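Local atomic coordinates of putative ribose operon repressor (Burkholderia thailandensis, PDB entry 3EGC), a protein that probably represses transcription by binding DNA as a LacI-family regulator, with a sugar-binding domain of the periplasmic-binding-protein type. Residues A[96-109]-A[260-272]. Sequence-based numbering, arbitrary orientation.
Sequences ELRIPGCGAVLSEN and GNATEMRLQTRFV
Leu106 slides CD1 under one face of the Arg266 guanidinium, offset toward its rim, 3.5 Å from NH2. The two residues are paired on adjacent parallel strands, 103-107 and 264-267, in the LacI-type periplasmic-binding-protein fold; 264-272 is broken after Leu267 and resumes as strand 270-272, heading into the other lobe. Ala104 and Leu106 carry the ladder: Ala104 N donates to Thr263 O (2.8 Å), Ala104 O accepts Met265 N, and Leu106 N and O bond to Met265 O and Leu267 N. Arg266 bends at chi2 (-83°), turning its head back across Leu106, where groups in its plane fix its rotation. NE makes a salt bridge to Glu264 OE2 (2.9 Å). NH1 hydrogen-bonds Ser107 O at 2.8 Å, almost in line with the carbonyl, and NH2 has a further carboxylate partner in Glu142 of helix 138-153. On the other face of the sheet, Val105 CG1 meets Leu267 CD2 at 3.8 Å, and helix 241-257 packs against Val105 and Ser107. Glu108 N adds one more bond to Leu267 O, and Glu108, at the N-cap position of helix 109-122, splits its carboxylate: OE1 pairs with Arg111, while OE2 takes the Thr269 N-H at 2.9 Å from above the carboxylate plane.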
# COMPACT_ATOMS: atom_id res chain seq x y z
N GLU A 96 11.37 -17.67 2.52
CA GLU A 96 11.32 -18.88 3.33
C GLU A 96 12.18 -18.71 4.59
O GLU A 96 13.07 -17.85 4.66
CB GLU A 96 11.78 -20.09 2.51
CG GLU A 96 13.23 -20.00 2.23
CD GLU A 96 13.72 -21.06 1.25
OE1 GLU A 96 14.78 -21.37 1.08
OE2 GLU A 96 13.14 -21.71 0.55
N LEU A 97 11.93 -19.56 5.59
CA LEU A 97 12.70 -19.53 6.82
C LEU A 97 13.82 -20.56 6.82
O LEU A 97 14.94 -20.26 7.27
CB LEU A 97 11.79 -19.82 8.00
CG LEU A 97 11.30 -18.68 8.88
CD1 LEU A 97 11.72 -17.34 8.31
CD2 LEU A 97 9.78 -18.78 9.13
N ARG A 98 13.55 -21.76 6.29
CA ARG A 98 14.55 -22.83 6.33
C ARG A 98 14.72 -23.25 7.76
O ARG A 98 15.82 -23.36 8.27
CB ARG A 98 15.89 -22.35 5.78
CG ARG A 98 15.91 -22.33 4.26
CD ARG A 98 16.91 -21.38 3.73
NE ARG A 98 18.25 -21.59 4.27
CZ ARG A 98 19.14 -20.62 4.39
NH1 ARG A 98 20.34 -20.87 4.91
NH2 ARG A 98 18.85 -19.40 3.93
N ILE A 99 13.60 -23.46 8.43
CA ILE A 99 13.60 -24.03 9.74
C ILE A 99 12.64 -25.17 9.66
O ILE A 99 11.50 -24.97 9.24
CB ILE A 99 13.01 -23.05 10.75
CG1 ILE A 99 13.79 -21.72 10.74
CG2 ILE A 99 12.94 -23.67 12.14
CD1 ILE A 99 14.88 -21.64 11.77
N PRO A 100 13.09 -26.37 10.06
CA PRO A 100 12.25 -27.56 10.07
C PRO A 100 10.92 -27.31 10.75
O PRO A 100 10.89 -26.71 11.80
CB PRO A 100 13.08 -28.54 10.91
CG PRO A 100 14.46 -28.18 10.57
CD PRO A 100 14.45 -26.68 10.52
N GLY A 101 9.83 -27.75 10.14
CA GLY A 101 8.50 -27.57 10.66
C GLY A 101 7.81 -26.28 10.30
O GLY A 101 6.62 -26.16 10.52
N CYS A 102 8.55 -25.29 9.79
CA CYS A 102 7.91 -24.04 9.32
C CYS A 102 7.40 -24.11 7.89
O CYS A 102 8.18 -24.30 6.97
CB CYS A 102 8.88 -22.87 9.42
SG CYS A 102 9.45 -22.73 11.05
N GLY A 103 6.11 -23.88 7.70
CA GLY A 103 5.56 -23.72 6.35
C GLY A 103 6.04 -22.46 5.67
O GLY A 103 6.51 -21.51 6.32
N ALA A 104 5.90 -22.45 4.36
CA ALA A 104 6.19 -21.31 3.55
C ALA A 104 5.18 -21.23 2.38
O ALA A 104 4.79 -22.26 1.79
CB ALA A 104 7.58 -21.43 3.07
N VAL A 105 4.76 -20.00 2.09
CA VAL A 105 3.99 -19.64 0.93
C VAL A 105 4.78 -18.58 0.14
O VAL A 105 4.85 -17.42 0.54
CB VAL A 105 2.62 -19.03 1.29
CG1 VAL A 105 1.80 -18.74 -0.03
CG2 VAL A 105 1.88 -19.92 2.26
N LEU A 106 5.30 -18.98 -1.01
CA LEU A 106 6.17 -18.21 -1.83
C LEU A 106 5.61 -18.04 -3.28
O LEU A 106 4.73 -18.74 -3.68
CB LEU A 106 7.51 -18.95 -1.88
CG LEU A 106 8.04 -19.46 -0.53
CD1 LEU A 106 9.31 -20.40 -0.75
CD2 LEU A 106 8.37 -18.30 0.42
N SER A 107 6.17 -17.13 -4.05
CA SER A 107 5.84 -17.03 -5.48
C SER A 107 6.77 -17.88 -6.33
O SER A 107 7.85 -18.27 -5.86
CB SER A 107 5.93 -15.59 -5.99
OG SER A 107 4.94 -14.79 -5.37
N GLU A 108 6.36 -18.13 -7.57
CA GLU A 108 7.28 -18.76 -8.55
C GLU A 108 8.28 -17.76 -9.17
O GLU A 108 8.22 -17.40 -10.38
CB GLU A 108 6.53 -19.59 -9.61
CG GLU A 108 5.61 -18.77 -10.53
CD GLU A 108 4.60 -19.62 -11.30
OE1 GLU A 108 4.61 -20.87 -11.16
OE2 GLU A 108 3.80 -19.03 -12.06
N ASN A 109 9.22 -17.31 -8.35
CA ASN A 109 10.14 -16.23 -8.77
C ASN A 109 11.04 -16.51 -9.98
O ASN A 109 11.06 -15.71 -10.93
CB ASN A 109 10.99 -15.76 -7.62
CG ASN A 109 10.14 -15.27 -6.42
OD1 ASN A 109 9.36 -14.33 -6.55
ND2 ASN A 109 10.38 -15.85 -5.25
N GLY A 260 -3.80 -30.58 9.18
CA GLY A 260 -2.86 -30.54 8.07
C GLY A 260 -1.45 -30.22 8.52
O GLY A 260 -1.21 -29.88 9.68
N ASN A 261 -0.52 -30.35 7.59
CA ASN A 261 0.91 -30.13 7.84
C ASN A 261 1.50 -28.83 7.21
O ASN A 261 0.97 -28.29 6.26
CB ASN A 261 1.70 -31.32 7.28
CG ASN A 261 1.48 -32.58 8.08
OD1 ASN A 261 0.57 -32.66 8.90
ND2 ASN A 261 2.33 -33.56 7.88
N ALA A 262 2.61 -28.38 7.76
CA ALA A 262 3.42 -27.35 7.13
C ALA A 262 3.97 -27.86 5.82
O ALA A 262 4.40 -29.02 5.71
CB ALA A 262 4.60 -26.97 8.04
N THR A 263 4.00 -26.97 4.83
CA THR A 263 4.73 -27.27 3.59
C THR A 263 5.23 -26.01 2.86
O THR A 263 4.99 -24.92 3.30
CB THR A 263 3.84 -28.09 2.65
OG1 THR A 263 4.70 -28.82 1.78
CG2 THR A 263 2.88 -27.19 1.89
N GLU A 264 5.95 -26.20 1.77
CA GLU A 264 6.33 -25.12 0.89
C GLU A 264 5.38 -25.04 -0.27
O GLU A 264 5.24 -25.94 -1.05
CB GLU A 264 7.79 -25.25 0.39
CG GLU A 264 8.13 -24.21 -0.72
CD GLU A 264 9.61 -24.19 -1.17
OE1 GLU A 264 10.50 -24.54 -0.34
OE2 GLU A 264 9.88 -23.84 -2.36
N MET A 265 4.69 -23.92 -0.37
CA MET A 265 3.79 -23.70 -1.48
C MET A 265 4.38 -22.67 -2.42
O MET A 265 4.77 -21.59 -2.01
CB MET A 265 2.43 -23.19 -1.03
CG MET A 265 1.32 -24.24 -0.90
SD MET A 265 -0.21 -23.63 -0.14
CE MET A 265 -1.13 -23.36 -1.68
N ARG A 266 4.44 -23.02 -3.69
CA ARG A 266 4.81 -22.06 -4.69
C ARG A 266 3.57 -21.64 -5.48
O ARG A 266 2.93 -22.47 -6.12
CB ARG A 266 5.84 -22.67 -5.63
CG ARG A 266 7.17 -22.90 -4.96
CD ARG A 266 8.01 -21.63 -4.96
NE ARG A 266 9.26 -21.80 -4.27
CZ ARG A 266 10.23 -20.88 -4.20
NH1 ARG A 266 10.07 -19.67 -4.82
NH2 ARG A 266 11.35 -21.14 -3.53
N LEU A 267 3.27 -20.35 -5.47
CA LEU A 267 2.07 -19.85 -6.15
C LEU A 267 2.31 -19.22 -7.56
O LEU A 267 3.27 -18.51 -7.79
CB LEU A 267 1.38 -18.83 -5.28
CG LEU A 267 0.19 -19.29 -4.44
CD1 LEU A 267 0.18 -20.81 -4.05
CD2 LEU A 267 -0.12 -18.35 -3.23
N GLN A 268 1.42 -19.50 -8.48
CA GLN A 268 1.51 -19.00 -9.83
C GLN A 268 1.46 -17.46 -9.93
O GLN A 268 0.61 -16.77 -9.31
CB GLN A 268 0.38 -19.65 -10.66
CG GLN A 268 -0.20 -18.86 -11.89
CD GLN A 268 -1.52 -19.52 -12.43
OE1 GLN A 268 -2.62 -19.30 -11.94
NE2 GLN A 268 -1.37 -20.35 -13.42
N THR A 269 2.39 -16.93 -10.68
CA THR A 269 2.46 -15.56 -11.04
C THR A 269 2.01 -15.46 -12.52
O THR A 269 2.03 -16.43 -13.29
CB THR A 269 3.91 -15.05 -10.95
OG1 THR A 269 4.73 -15.70 -11.92
CG2 THR A 269 4.46 -15.36 -9.63
N ARG A 270 1.65 -14.27 -12.93
CA ARG A 270 1.27 -14.13 -14.28
C ARG A 270 1.92 -12.90 -14.91
O ARG A 270 2.06 -11.85 -14.30
CB ARG A 270 -0.25 -14.15 -14.45
CG ARG A 270 -0.86 -12.85 -14.70
CD ARG A 270 -2.35 -12.96 -14.70
NE ARG A 270 -2.94 -11.95 -15.54
CZ ARG A 270 -3.44 -10.81 -15.10
NH1 ARG A 270 -3.42 -10.52 -13.81
NH2 ARG A 270 -3.95 -9.95 -15.95
N PHE A 271 2.34 -13.07 -16.15
CA PHE A 271 3.00 -12.00 -16.89
C PHE A 271 1.96 -11.11 -17.55
O PHE A 271 1.05 -11.58 -18.24
CB PHE A 271 3.95 -12.59 -17.94
CG PHE A 271 4.87 -11.59 -18.54
CD1 PHE A 271 4.98 -11.48 -19.92
CD2 PHE A 271 5.62 -10.74 -17.74
CE1 PHE A 271 5.83 -10.53 -20.50
CE2 PHE A 271 6.49 -9.84 -18.30
CZ PHE A 271 6.59 -9.72 -19.70
N VAL A 272 2.05 -9.81 -17.29
CA VAL A 272 1.07 -8.87 -17.84
C VAL A 272 1.80 -7.87 -18.71
O VAL A 272 2.67 -7.14 -18.22
CB VAL A 272 0.35 -8.12 -16.69
CG1 VAL A 272 -0.68 -7.09 -17.22
CG2 VAL A 272 -0.29 -9.15 -15.70